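Side-chain contacts in peroxisomal membrane protein LPX1 (Saccharomyces cerevisiae, PDB 2Y6U), which hydrolyses acyl esters in the peroxisome, with lipase and phospholipase A activity: residues W17-Q22 / D29-T34; D93-G98 / A118-K123; N312-V317 / I334-H339. All blocks are in the same frame, centred on the assembly; numbering follows the deposited sequence.

Contact 1: residues W17-Q22 / D29-T34; sequences WPRAPQ and DRLELT
The guanidinium group of Arg30 lies over one face of the Trp17 indole. The two planes are 22° apart. CZ of Arg30 is 3.3 Å from NE1 of Trp17, and NE1 sits over the centre of the guanidinium plane. The arginine therefore covers the pyrrole side of the ring: Arg30 NE is 3.5 Å from Trp17 CD1, and Arg30 NH2 is 3.7 Å from Trp17 CE2. NE1 and NH2 are both donors and make no bond to each other. Arg30 reaches the ring because its chain bends at chi2 (-65°). The group is held by its rim: NH1 donates in the guanidinium plane to Asp29 O (3.0 Å), and NH2 donates to Gly130 O of the second subunit.

Both segments belong to the long loop that joins strand 6-11 to strand 35-40 at the antiparallel edge of the alpha/beta-hydrolase sheet. The indole belongs to the dimer interface as well, since Trp17 packs on Gly130 of the second subunit. CB of Pro18, which follows a cis peptide bond, lies 3.7 Å above the plane of the indole.

Further along, Arg19 crosses Leu31 at about a right angle. Leu31 CD1 approaches Arg19 NE to 3.7 Å, obliquely to the guanidinium plane. A bend at chi3 (72°) turns the Arg19 head, whose NH2 forms a salt bridge with Asp120 of helix 114-125.

Contact 2: residues D93-G98 / A118-K123; sequences DQVNHG and ARDVLK
Gln94 bends at chi2 (-63°), which places its amide beside helix 114-125. There NE2 lies 3.6 Å from CG2 of Val121, the methyl that stands beside the backbone N. Asp120 has CG anti to its carbonyl carbon (chi1 -68°), which sets its carboxylate beside the loop. Its OD2 meets CG1 of Val95 at 3.6 Å, the two side chains crossing at about a right angle. These are van der Waals contacts, and no direct hydrogen bond joins the two segments.

The polar link is a water molecule. It donates to Gln94 OE1 (2.6 Å) and to Asp120 OD2 (2.7 Å). It accepts from the backbone N of Val95 (2.9 Å). Three bonds thus fix the water between loop and helix, and all four touching residues are buried. Asp120 has a further partner: OD1 is bonded to Ser16 OG. The nearby Arg19 probably favours the charged form of this carboxylate.

Residues 94 to 97 form a type I turn, closed by His97 N to Gln94 O at 2.9 Å. The backbone N of Gln94 is bonded to His59 NE2.

The turn leads from the end of strand 84-92 into helix 98-103, in the alpha/beta-hydrolase fold. Helix 114-125 lies across the water from the turn. Helix 146-157, which follows a probable nucleophile elbow, touches both partners: Met146 meets Gln94 and Cys154 meets Val121.

Contact 3: residues N312-V317 / I334-H339; sequences NYHLDV and IERINH
Arg336 NH1 donates to Asp316 OD1 in a salt bridge of 2.9 Å, with an N-H...O angle of 158°. The carboxylate and guanidinium planes stand 86° apart. NH1 meets OD1 from above the carboxylate plane, 42° out of it. OD1 also accepts from His314 NE2 at 3.1 Å. This donor comes from the opposite face of the carboxylate, while OD1 lies in the plane of the imidazole. Asp316 OD2 accepts from His340 NE2. Both oxygens of this buried carboxylate are therefore satisfied, and three donors grip it.

The other edge of the Arg336 guanidinium belongs to Glu335. NE donates to Glu335 OE1 at 2.8 Å, and NH2 donates to the syn lone pair of Glu335 OE2 at 2.9 Å. This side-on pair of bonds fixes the rotation of the guanidinium group, which bridges two acids. Bends at chi2 and chi3 fold the arginine chain so that CD also packs on the carboxylate, 3.2 Å from Asp316 CG. Arg336 NH2 lies 3.5 Å above the plane of the His339 ring, offset toward its rim. The charges probably keep both carboxylates ionised.

The contact joins strand 313-318, an outermost strand of the main sheet, to helix 330-347. Strand 286-292 runs parallel beside that strand, and its Ile288 touches His314 and Asp316.

From the N terminus, contact 1 comes first and closes a short loop within the connection between strands 6-11 and 35-40. Contact 2 closes the span from the end of strand 84-92 to helix 114-125. Contact 3 closes the connection, through helix 325-328, from strand 313-318 to helix 330-347. The three follow in series, and none nests in or crosses another. Contacts 1 and 2 touch, their centres about 10 Å apart: Leu33 packs on Asp120 and Val95, so the N-terminal loop is joined to the central part of the fold. Contact 3 lies at the far sheet edge, its centre about 34 Å from that of contact 1, on the opposite side of the chain's centre.

Contact 1: residues W17-Q22 / D29-T34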
ATOM      1  N   TRP A  17      -1.703  -6.763   7.005  1.00 23.72           N
ATOM      2  CA  TRP A  17      -1.478  -8.188   6.641  1.00 24.18           C
ATOM      3  C   TRP A  17      -1.629  -8.272   5.157  1.00 23.28           C
ATOM      4  O   TRP A  17      -2.540  -7.627   4.555  1.00 23.48           O
ATOM      5  CB  TRP A  17      -2.504  -9.125   7.393  1.00 26.10           C
ATOM      6  CG  TRP A  17      -2.279 -10.586   7.072  1.00 25.54           C
ATOM      7  CD1 TRP A  17      -1.516 -11.465   7.795  1.00 27.81           C
ATOM      8  CD2 TRP A  17      -2.719 -11.297   5.913  1.00 25.18           C
ATOM      9  NE1 TRP A  17      -1.438 -12.662   7.142  1.00 27.50           N
ATOM     10  CE2 TRP A  17      -2.194 -12.616   6.001  1.00 25.42           C
ATOM     11  CE3 TRP A  17      -3.499 -10.975   4.816  1.00 28.68           C
ATOM     12  CZ2 TRP A  17      -2.387 -13.566   4.988  1.00 28.01           C
ATOM     13  CZ3 TRP A  17      -3.725 -11.921   3.851  1.00 33.16           C
ATOM     14  CH2 TRP A  17      -3.137 -13.199   3.925  1.00 29.74           C
ATOM     15  N   PRO A  18      -0.801  -9.103   4.511  1.00 23.79           N
ATOM     16  CA  PRO A  18       0.302  -9.928   4.975  1.00 22.52           C
ATOM     17  C   PRO A  18       1.561  -9.142   5.180  1.00 24.04           C
ATOM     18  O   PRO A  18       1.573  -7.941   4.950  1.00 22.51           O
ATOM     19  CB  PRO A  18       0.461 -10.987   3.869  1.00 23.49           C
ATOM     20  CG  PRO A  18      -0.008 -10.290   2.646  1.00 24.33           C
ATOM     21  CD  PRO A  18      -1.077  -9.300   3.100  1.00 24.81           C
ATOM     22  N   ARG A  19       2.566  -9.862   5.667  1.00 22.95           N
ATOM     23  CA  ARG A  19       3.821  -9.320   6.142  1.00 23.24           C
ATOM     24  C   ARG A  19       4.962 -10.153   5.570  1.00 24.07           C
ATOM     25  O   ARG A  19       4.751 -11.215   5.015  1.00 23.35           O
ATOM     26  CB  ARG A  19       3.881  -9.264   7.685  1.00 21.66           C
ATOM     27  CG  ARG A  19       2.602  -8.607   8.315  1.00 24.37           C
ATOM     28  CD  ARG A  19       2.796  -8.454   9.806  1.00 23.66           C
ATOM     29  NE  ARG A  19       3.736  -7.415  10.223  1.00 23.57           N
ATOM     30  CZ  ARG A  19       3.424  -6.098  10.289  1.00 24.69           C
ATOM     31  NH1 ARG A  19       2.214  -5.703   9.920  1.00 23.16           N
ATOM     32  NH2 ARG A  19       4.270  -5.214  10.813  1.00 24.61           N
ATOM     33  N   ALA A  20       6.172  -9.620   5.698  1.00 23.48           N
ATOM     34  CA  ALA A  20       7.361 -10.340   5.235  1.00 25.06           C
ATOM     35  C   ALA A  20       7.409 -11.701   5.973  1.00 26.42           C
ATOM     36  O   ALA A  20       6.985 -11.848   7.174  1.00 24.63           O
ATOM     37  CB  ALA A  20       8.638  -9.498   5.609  1.00 24.30           C
ATOM     38  N   PRO A  21       8.028 -12.674   5.312  1.00 30.17           N
ATOM     39  CA  PRO A  21       8.151 -14.020   5.971  1.00 31.49           C
ATOM     40  C   PRO A  21       8.953 -13.910   7.291  1.00 30.22           C
ATOM     41  O   PRO A  21       9.837 -13.063   7.415  1.00 31.26           O
ATOM     42  CB  PRO A  21       8.997 -14.819   4.928  1.00 34.04           C
ATOM     43  CG  PRO A  21       8.857 -14.149   3.676  1.00 35.74           C
ATOM     44  CD  PRO A  21       8.684 -12.644   3.986  1.00 32.42           C
ATOM     45  N   GLN A  22       8.545 -14.660   8.300  1.00 31.25           N
ATOM     46  CA  GLN A  22       9.138 -14.608   9.670  1.00 31.34           C
ATOM     47  C   GLN A  22       8.953 -13.293  10.395  1.00 28.40           C
ATOM     48  O   GLN A  22       9.654 -13.015  11.383  1.00 29.56           O
ATOM     49  CB  GLN A  22      10.618 -15.052   9.677  1.00 33.89           C
ATOM     50  CG  GLN A  22      10.763 -16.548   9.459  1.00 42.24           C
ATOM     51  CD  GLN A  22      10.461 -16.970   8.054  1.00 47.88           C
ATOM     52  OE1 GLN A  22      11.036 -16.427   7.101  1.00 50.97           O
ATOM     53  NE2 GLN A  22       9.585 -17.971   7.900  1.00 52.95           N
ATOM     54  N   ASP A  29      -0.106 -16.585  13.258  1.00 34.22           N
ATOM     55  CA  ASP A  29      -0.158 -15.464  14.226  1.00 30.80           C
ATOM     56  C   ASP A  29      -0.614 -14.198  13.533  1.00 30.12           C
ATOM     57  O   ASP A  29      -0.330 -14.024  12.371  1.00 28.07           O
ATOM     58  CB  ASP A  29       1.214 -15.198  14.762  1.00 28.97           C
ATOM     59  CG  ASP A  29       1.682 -16.337  15.745  1.00 31.24           C
ATOM     60  OD1 ASP A  29       0.862 -17.114  16.320  1.00 32.16           O
ATOM     61  OD2 ASP A  29       2.907 -16.446  15.893  1.00 34.96           O
ATOM     62  N   ARG A  30      -1.268 -13.308  14.263  1.00 29.31           N
ATOM     63  CA  ARG A  30      -1.638 -12.020  13.652  1.00 29.29           C
ATOM     64  C   ARG A  30      -1.230 -10.978  14.671  1.00 28.19           C
ATOM     65  O   ARG A  30      -1.602 -11.046  15.848  1.00 30.58           O
ATOM     66  CB  ARG A  30      -3.148 -11.904  13.387  1.00 29.28           C
ATOM     67  CG  ARG A  30      -3.645 -12.793  12.307  1.00 32.48           C
ATOM     68  CD  ARG A  30      -3.077 -12.442  10.923  1.00 34.07           C
ATOM     69  NE  ARG A  30      -3.590 -13.337   9.857  1.00 31.59           N
ATOM     70  CZ  ARG A  30      -3.019 -14.437   9.430  1.00 34.73           C
ATOM     71  NH1 ARG A  30      -1.890 -14.898   9.975  1.00 32.54           N
ATOM     72  NH2 ARG A  30      -3.564 -15.093   8.426  1.00 37.91           N
ATOM     73  N   LEU A  31      -0.515  -9.997  14.212  1.00 25.53           N
ATOM     74  CA  LEU A  31      -0.076  -8.917  15.077  1.00 24.89           C
ATOM     75  C   LEU A  31      -1.110  -7.822  15.214  1.00 25.94           C
ATOM     76  O   LEU A  31      -2.043  -7.662  14.407  1.00 24.37           O
ATOM     77  CB  LEU A  31       1.258  -8.337  14.531  1.00 25.94           C
ATOM     78  CG  LEU A  31       2.424  -9.349  14.382  1.00 26.62           C
ATOM     79  CD1 LEU A  31       3.658  -8.559  13.713  1.00 23.26           C
ATOM     80  CD2 LEU A  31       2.777 -10.050  15.740  1.00 24.75           C
ATOM     81  N   GLU A  32      -0.942  -7.083  16.291  1.00 25.76           N
ATOM     82  CA  GLU A  32      -1.771  -5.910  16.605  1.00 27.20           C
ATOM     83  C   GLU A  32      -0.873  -4.696  16.696  1.00 27.88           C
ATOM     84  O   GLU A  32       0.357  -4.763  16.995  1.00 27.87           O
ATOM     85  CB  GLU A  32      -2.471  -6.113  17.958  1.00 29.03           C
ATOM     86  CG  GLU A  32      -3.588  -7.178  17.825  1.00 32.73           C
ATOM     87  CD  GLU A  32      -4.215  -7.554  19.126  1.00 41.87           C
ATOM     88  OE1 GLU A  32      -3.533  -8.143  19.945  1.00 41.50           O
ATOM     89  OE2 GLU A  32      -5.406  -7.300  19.291  1.00 45.79           O
ATOM     90  N   LEU A  33      -1.555  -3.568  16.632  1.00 27.79           N
ATOM     91  CA  LEU A  33      -0.975  -2.245  16.850  1.00 27.82           C
ATOM     92  C   LEU A  33      -1.724  -1.478  17.898  1.00 27.97           C
ATOM     93  O   LEU A  33      -2.926  -1.558  17.918  1.00 27.24           O
ATOM     94  CB  LEU A  33      -1.100  -1.429  15.553  1.00 28.33           C
ATOM     95  CG  LEU A  33      -0.371  -1.936  14.292  1.00 28.71           C
ATOM     96  CD1 LEU A  33      -1.082  -1.434  12.980  1.00 29.27           C
ATOM     97  CD2 LEU A  33       1.094  -1.504  14.540  1.00 28.20           C
ATOM     98  N   THR A  34      -1.005  -0.823  18.792  1.00 27.91           N
ATOM     99  CA  THR A  34      -1.612   0.107  19.792  1.00 29.68           C
ATOM    100  C   THR A  34      -1.106   1.494  19.491  1.00 28.77           C
ATOM    101  O   THR A  34       0.095   1.666  19.165  1.00 29.09           O
ATOM    102  CB  THR A  34      -1.202  -0.247  21.232  1.00 32.01           C
ATOM    103  OG1 THR A  34      -1.697  -1.548  21.518  1.00 32.42           O
ATOM    104  CG2 THR A  34      -1.788   0.753  22.232  1.00 32.67           C
TER

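Contact 2: residues D93-G98 / A118-K123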
ATOM      1  N   ASP A  93       2.981   3.132  18.117  1.00 25.51           N
ATOM      2  CA  ASP A  93       4.061   2.188  18.431  1.00 24.13           C
ATOM      3  C   ASP A  93       4.087   1.101  17.374  1.00 24.56           C
ATOM      4  O   ASP A  93       3.085   0.409  17.084  1.00 23.55           O
ATOM      5  CB  ASP A  93       3.859   1.483  19.731  1.00 26.43           C
ATOM      6  CG  ASP A  93       4.270   2.299  20.937  1.00 29.45           C
ATOM      7  OD1 ASP A  93       5.194   3.105  20.859  1.00 30.00           O
ATOM      8  OD2 ASP A  93       3.655   2.074  21.994  1.00 29.02           O
ATOM      9  N   GLN A  94       5.240   0.951  16.751  1.00 24.27           N
ATOM     10  CA  GLN A  94       5.437  -0.140  15.768  1.00 22.10           C
ATOM     11  C   GLN A  94       5.210  -1.479  16.495  1.00 23.70           C
ATOM     12  O   GLN A  94       5.330  -1.562  17.731  1.00 24.51           O
ATOM     13  CB  GLN A  94       6.854  -0.068  15.267  1.00 23.02           C
ATOM     14  CG  GLN A  94       7.143   1.160  14.384  1.00 22.16           C
ATOM     15  CD  GLN A  94       6.294   1.099  13.121  1.00 21.33           C
ATOM     16  OE1 GLN A  94       6.392   0.180  12.314  1.00 23.66           O
ATOM     17  NE2 GLN A  94       5.471   2.106  12.934  1.00 21.19           N
ATOM     18  N   VAL A  95       4.949  -2.556  15.726  1.00 22.72           N
ATOM     19  CA  VAL A  95       4.509  -3.839  16.287  1.00 23.92           C
ATOM     20  C   VAL A  95       5.439  -4.396  17.334  1.00 25.53           C
ATOM     21  O   VAL A  95       4.976  -5.056  18.264  1.00 25.23           O
ATOM     22  CB  VAL A  95       4.282  -4.946  15.191  1.00 24.51           C
ATOM     23  CG1 VAL A  95       3.022  -4.665  14.314  1.00 20.28           C
ATOM     24  CG2 VAL A  95       5.562  -5.178  14.376  1.00 23.43           C
ATOM     25  N   ASN A  96       6.751  -4.133  17.191  1.00 23.36           N
ATOM     26  CA  ASN A  96       7.712  -4.647  18.116  1.00 25.58           C
ATOM     27  C   ASN A  96       8.291  -3.660  19.130  1.00 25.54           C
ATOM     28  O   ASN A  96       9.358  -3.876  19.661  1.00 26.28           O
ATOM     29  CB  ASN A  96       8.818  -5.371  17.288  1.00 26.19           C
ATOM     30  CG  ASN A  96       9.597  -4.437  16.429  1.00 26.35           C
ATOM     31  OD1 ASN A  96       9.145  -3.339  16.158  1.00 23.49           O
ATOM     32  ND2 ASN A  96      10.820  -4.844  16.052  1.00 26.50           N
ATOM     33  N   HIS A  97       7.575  -2.560  19.327  1.00 24.45           N
ATOM     34  CA  HIS A  97       7.920  -1.489  20.259  1.00 26.36           C
ATOM     35  C   HIS A  97       6.768  -1.180  21.263  1.00 26.50           C
ATOM     36  O   HIS A  97       5.612  -1.339  20.921  1.00 26.71           O
ATOM     37  CB  HIS A  97       8.274  -0.193  19.509  1.00 24.97           C
ATOM     38  CG  HIS A  97       9.569  -0.270  18.740  1.00 25.68           C
ATOM     39  ND1 HIS A  97       9.684  -0.993  17.556  1.00 25.63           N
ATOM     40  CD2 HIS A  97      10.758   0.363  18.922  1.00 27.39           C
ATOM     41  CE1 HIS A  97      10.944  -0.904  17.137  1.00 27.08           C
ATOM     42  NE2 HIS A  97      11.586  -0.024  17.887  1.00 28.56           N
ATOM     43  N   GLY A  98       7.102  -0.660  22.434  1.00 28.68           N
ATOM     44  CA  GLY A  98       6.095   0.007  23.289  1.00 29.52           C
ATOM     45  C   GLY A  98       4.940  -0.918  23.600  1.00 30.29           C
ATOM     46  O   GLY A  98       5.131  -2.095  23.908  1.00 29.78           O
ATOM     47  N   ALA A 118       5.517   0.712   7.760  1.00 20.07           N
ATOM     48  CA  ALA A 118       4.843   1.779   7.042  1.00 19.68           C
ATOM     49  C   ALA A 118       3.455   1.423   6.605  1.00 19.28           C
ATOM     50  O   ALA A 118       2.501   2.263   6.742  1.00 18.57           O
ATOM     51  CB  ALA A 118       5.697   2.322   5.841  1.00 18.31           C
ATOM     52  N   ARG A 119       3.248   0.205   6.137  1.00 18.30           N
ATOM     53  CA  ARG A 119       1.892  -0.250   5.920  1.00 19.53           C
ATOM     54  C   ARG A 119       0.976  -0.167   7.203  1.00 19.10           C
ATOM     55  O   ARG A 119      -0.249   0.107   7.083  1.00 21.07           O
ATOM     56  CB  ARG A 119       1.814  -1.662   5.250  1.00 21.30           C
ATOM     57  CG  ARG A 119       2.313  -1.712   3.800  1.00 22.70           C
ATOM     58  CD  ARG A 119       2.037  -2.961   2.909  1.00 22.26           C
ATOM     59  NE  ARG A 119       3.215  -3.751   3.174  1.00 32.67           N
ATOM     60  CZ  ARG A 119       4.309  -3.810   2.467  1.00 33.27           C
ATOM     61  NH1 ARG A 119       4.478  -3.233   1.374  1.00 36.37           N
ATOM     62  NH2 ARG A 119       5.309  -4.420   2.983  1.00 38.62           N
ATOM     63  N   ASP A 120       1.540  -0.450   8.349  1.00 20.61           N
ATOM     64  CA  ASP A 120       0.798  -0.335   9.622  1.00 20.51           C
ATOM     65  C   ASP A 120       0.368   1.122   9.891  1.00 20.77           C
ATOM     66  O   ASP A 120      -0.778   1.400  10.266  1.00 20.82           O
ATOM     67  CB  ASP A 120       1.696  -0.816  10.758  1.00 21.01           C
ATOM     68  CG  ASP A 120       1.964  -2.345  10.672  1.00 20.38           C
ATOM     69  OD1 ASP A 120       1.167  -3.066  10.027  1.00 23.99           O
ATOM     70  OD2 ASP A 120       3.010  -2.767  11.219  1.00 24.01           O
ATOM     71  N   VAL A 121       1.308   2.042   9.616  1.00 21.40           N
ATOM     72  CA  VAL A 121       1.087   3.442   9.785  1.00 20.63           C
ATOM     73  C   VAL A 121      -0.045   3.835   8.891  1.00 22.23           C
ATOM     74  O   VAL A 121      -0.959   4.597   9.295  1.00 21.11           O
ATOM     75  CB  VAL A 121       2.315   4.262   9.523  1.00 20.37           C
ATOM     76  CG1 VAL A 121       1.944   5.813   9.539  1.00 20.47           C
ATOM     77  CG2 VAL A 121       3.437   3.996  10.654  1.00 18.76           C
ATOM     78  N   LEU A 122      -0.012   3.423   7.633  1.00 21.37           N
ATOM     79  CA  LEU A 122      -1.063   3.791   6.704  1.00 21.50           C
ATOM     80  C   LEU A 122      -2.427   3.238   7.144  1.00 22.53           C
ATOM     81  O   LEU A 122      -3.450   3.908   6.993  1.00 22.56           O
ATOM     82  CB  LEU A 122      -0.750   3.336   5.296  1.00 19.90           C
ATOM     83  CG  LEU A 122       0.445   4.128   4.655  1.00 20.55           C
ATOM     84  CD1 LEU A 122       0.764   3.414   3.274  1.00 18.15           C
ATOM     85  CD2 LEU A 122       0.089   5.594   4.453  1.00 20.37           C
ATOM     86  N   LYS A 123      -2.440   2.003   7.584  1.00 21.18           N
ATOM     87  CA  LYS A 123      -3.692   1.365   8.020  1.00 22.35           C
ATOM     88  C   LYS A 123      -4.339   2.259   9.150  1.00 21.29           C
ATOM     89  O   LYS A 123      -5.505   2.567   9.078  1.00 24.57           O
ATOM     90  CB  LYS A 123      -3.410  -0.075   8.512  1.00 21.47           C
ATOM     91  CG  LYS A 123      -4.731  -0.826   8.804  1.00 26.76           C
ATOM     92  CD  LYS A 123      -4.361  -2.294   9.215  1.00 26.66           C
ATOM     93  CE  LYS A 123      -5.537  -3.312   9.222  1.00 33.19           C
ATOM     94  NZ  LYS A 123      -6.218  -3.019  10.435  1.00 35.09           N
TER
HETATM   95  O   HOH W   1       4.957  -1.894  12.951  1.00 25.81           O

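Contact 3: residues N312-V317 / I334-H339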
ATOM      1  N   ASN A 312      11.480  18.580  -3.527  1.00 29.49           N
ATOM      2  CA  ASN A 312      11.066  19.709  -2.727  1.00 29.08           C
ATOM      3  C   ASN A 312      11.617  19.515  -1.351  1.00 28.34           C
ATOM      4  O   ASN A 312      10.989  18.915  -0.483  1.00 26.96           O
ATOM      5  CB  ASN A 312       9.522  19.849  -2.728  1.00 29.47           C
ATOM      6  CG  ASN A 312       9.021  21.176  -2.133  1.00 33.02           C
ATOM      7  OD1 ASN A 312       9.843  21.990  -1.634  1.00 35.83           O
ATOM      8  ND2 ASN A 312       7.703  21.414  -2.175  1.00 31.71           N
ATOM      9  N   TYR A 313      12.829  20.010  -1.120  1.00 28.34           N
ATOM     10  CA  TYR A 313      13.633  19.591   0.023  1.00 26.61           C
ATOM     11  C   TYR A 313      14.181  20.792   0.782  1.00 27.84           C
ATOM     12  O   TYR A 313      14.574  21.831   0.134  1.00 28.88           O
ATOM     13  CB  TYR A 313      14.814  18.827  -0.539  1.00 26.70           C
ATOM     14  CG  TYR A 313      15.871  18.384   0.461  1.00 26.39           C
ATOM     15  CD1 TYR A 313      15.760  17.222   1.144  1.00 26.92           C
ATOM     16  CD2 TYR A 313      16.995  19.218   0.760  1.00 27.72           C
ATOM     17  CE1 TYR A 313      16.656  16.814   2.029  1.00 26.09           C
ATOM     18  CE2 TYR A 313      17.907  18.817   1.602  1.00 26.87           C
ATOM     19  CZ  TYR A 313      17.785  17.617   2.262  1.00 26.04           C
ATOM     20  OH  TYR A 313      18.764  17.212   3.125  1.00 25.08           O
ATOM     21  N   HIS A 314      14.171  20.704   2.124  1.00 25.58           N
ATOM     22  CA  HIS A 314      14.742  21.732   2.962  1.00 28.64           C
ATOM     23  C   HIS A 314      15.495  21.073   4.089  1.00 28.96           C
ATOM     24  O   HIS A 314      14.917  20.247   4.802  1.00 27.60           O
ATOM     25  CB  HIS A 314      13.661  22.604   3.558  1.00 29.97           C
ATOM     26  CG  HIS A 314      14.182  23.606   4.570  1.00 36.20           C
ATOM     27  ND1 HIS A 314      14.447  24.931   4.265  1.00 42.69           N
ATOM     28  CD2 HIS A 314      14.553  23.453   5.866  1.00 39.08           C
ATOM     29  CE1 HIS A 314      14.867  25.558   5.351  1.00 46.78           C
ATOM     30  NE2 HIS A 314      14.997  24.675   6.322  1.00 37.50           N
ATOM     31  N   LEU A 315      16.758  21.434   4.309  1.00 27.12           N
ATOM     32  CA  LEU A 315      17.546  20.916   5.416  1.00 26.89           C
ATOM     33  C   LEU A 315      17.549  21.949   6.557  1.00 29.15           C
ATOM     34  O   LEU A 315      17.755  23.177   6.328  1.00 29.11           O
ATOM     35  CB  LEU A 315      19.035  20.664   4.992  1.00 28.15           C
ATOM     36  CG  LEU A 315      19.925  20.036   6.111  1.00 28.33           C
ATOM     37  CD1 LEU A 315      19.600  18.508   6.325  1.00 25.76           C
ATOM     38  CD2 LEU A 315      21.389  20.399   5.815  1.00 28.35           C
ATOM     39  N   ASP A 316      17.364  21.471   7.814  1.00 28.62           N
ATOM     40  CA  ASP A 316      17.641  22.283   9.003  1.00 32.02           C
ATOM     41  C   ASP A 316      18.656  21.559   9.852  1.00 32.27           C
ATOM     42  O   ASP A 316      18.515  20.373  10.091  1.00 30.51           O
ATOM     43  CB  ASP A 316      16.472  22.406   9.958  1.00 34.11           C
ATOM     44  CG  ASP A 316      15.527  23.374   9.554  1.00 38.60           C
ATOM     45  OD1 ASP A 316      15.923  24.565   9.298  1.00 38.83           O
ATOM     46  OD2 ASP A 316      14.387  22.913   9.364  1.00 41.31           O
ATOM     47  N   VAL A 317      19.673  22.250  10.270  1.00 31.28           N
ATOM     48  CA  VAL A 317      20.767  21.624  11.050  1.00 32.71           C
ATOM     49  C   VAL A 317      20.594  22.166  12.486  1.00 32.25           C
ATOM     50  O   VAL A 317      20.540  23.381  12.685  1.00 32.57           O
ATOM     51  CB  VAL A 317      22.125  21.978  10.459  1.00 36.40           C
ATOM     52  CG1 VAL A 317      23.294  21.513  11.312  1.00 37.55           C
ATOM     53  CG2 VAL A 317      22.302  21.359   9.018  1.00 35.04           C
ATOM     54  N   ILE A 334      11.146  21.247  18.061  1.00 31.66           N
ATOM     55  CA  ILE A 334       9.781  21.715  18.036  1.00 32.08           C
ATOM     56  C   ILE A 334       9.658  23.071  17.340  1.00 33.08           C
ATOM     57  O   ILE A 334       8.726  23.319  16.527  1.00 30.45           O
ATOM     58  CB  ILE A 334       9.244  21.760  19.449  1.00 32.32           C
ATOM     59  CG1 ILE A 334       9.033  20.348  19.969  1.00 30.68           C
ATOM     60  CG2 ILE A 334       7.945  22.607  19.561  1.00 33.55           C
ATOM     61  CD1 ILE A 334       8.927  20.269  21.545  1.00 34.17           C
ATOM     62  N   GLU A 335      10.639  23.931  17.603  1.00 34.32           N
ATOM     63  CA  GLU A 335      10.617  25.255  16.975  1.00 35.29           C
ATOM     64  C   GLU A 335      10.694  25.129  15.504  1.00 33.05           C
ATOM     65  O   GLU A 335       9.962  25.824  14.816  1.00 34.66           O
ATOM     66  CB  GLU A 335      11.702  26.189  17.498  1.00 37.30           C
ATOM     67  CG  GLU A 335      11.676  27.516  16.814  1.00 44.79           C
ATOM     68  CD  GLU A 335      12.431  27.548  15.421  1.00 51.71           C
ATOM     69  OE1 GLU A 335      13.315  26.674  15.142  1.00 53.65           O
ATOM     70  OE2 GLU A 335      12.155  28.485  14.616  1.00 52.91           O
ATOM     71  N   ARG A 336      11.480  24.168  15.004  1.00 31.60           N
ATOM     72  CA  ARG A 336      11.478  23.906  13.591  1.00 31.85           C
ATOM     73  C   ARG A 336      10.200  23.318  13.028  1.00 29.75           C
ATOM     74  O   ARG A 336       9.732  23.742  11.988  1.00 32.09           O
ATOM     75  CB  ARG A 336      12.650  23.016  13.151  1.00 30.58           C
ATOM     76  CG  ARG A 336      13.992  23.573  13.452  1.00 34.14           C
ATOM     77  CD  ARG A 336      14.422  24.548  12.338  1.00 39.68           C
ATOM     78  NE  ARG A 336      13.908  25.868  12.533  1.00 36.88           N
ATOM     79  CZ  ARG A 336      13.751  26.787  11.578  1.00 42.42           C
ATOM     80  NH1 ARG A 336      14.122  26.622  10.250  1.00 39.69           N
ATOM     81  NH2 ARG A 336      13.257  27.934  11.980  1.00 42.08           N
ATOM     82  N   ILE A 337       9.681  22.322  13.681  1.00 29.45           N
ATOM     83  CA  ILE A 337       8.472  21.688  13.229  1.00 27.72           C
ATOM     84  C   ILE A 337       7.345  22.779  13.156  1.00 29.42           C
ATOM     85  O   ILE A 337       6.639  22.917  12.125  1.00 29.11           O
ATOM     86  CB  ILE A 337       8.045  20.608  14.206  1.00 26.79           C
ATOM     87  CG1 ILE A 337       9.000  19.392  14.182  1.00 27.77           C
ATOM     88  CG2 ILE A 337       6.554  20.246  13.975  1.00 26.11           C
ATOM     89  CD1 ILE A 337       8.750  18.289  15.241  1.00 27.39           C
ATOM     90  N   ASN A 338       7.250  23.626  14.174  1.00 30.14           N
ATOM     91  CA  ASN A 338       6.202  24.663  14.164  1.00 32.10           C
ATOM     92  C   ASN A 338       6.400  25.659  13.021  1.00 33.44           C
ATOM     93  O   ASN A 338       5.449  26.103  12.374  1.00 33.28           O
ATOM     94  CB  ASN A 338       6.150  25.389  15.501  1.00 34.22           C
ATOM     95  CG  ASN A 338       5.602  24.500  16.620  1.00 36.46           C
ATOM     96  OD1 ASN A 338       5.029  23.408  16.328  1.00 36.48           O
ATOM     97  ND2 ASN A 338       5.817  24.907  17.861  1.00 34.44           N
ATOM     98  N   HIS A 339       7.657  26.075  12.831  1.00 32.59           N
ATOM     99  CA  HIS A 339       7.984  26.989  11.777  1.00 33.96           C
ATOM    100  C   HIS A 339       7.534  26.422  10.445  1.00 30.78           C
ATOM    101  O   HIS A 339       6.828  27.081   9.640  1.00 33.42           O
ATOM    102  CB  HIS A 339       9.534  27.254  11.755  1.00 32.98           C
ATOM    103  CG  HIS A 339       9.978  27.982  10.532  1.00 38.15           C
ATOM    104  ND1 HIS A 339       9.740  29.326  10.362  1.00 43.36           N
ATOM    105  CD2 HIS A 339      10.607  27.556   9.400  1.00 36.71           C
ATOM    106  CE1 HIS A 339      10.243  29.715   9.200  1.00 45.17           C
ATOM    107  NE2 HIS A 339      10.741  28.656   8.584  1.00 42.86           N
TER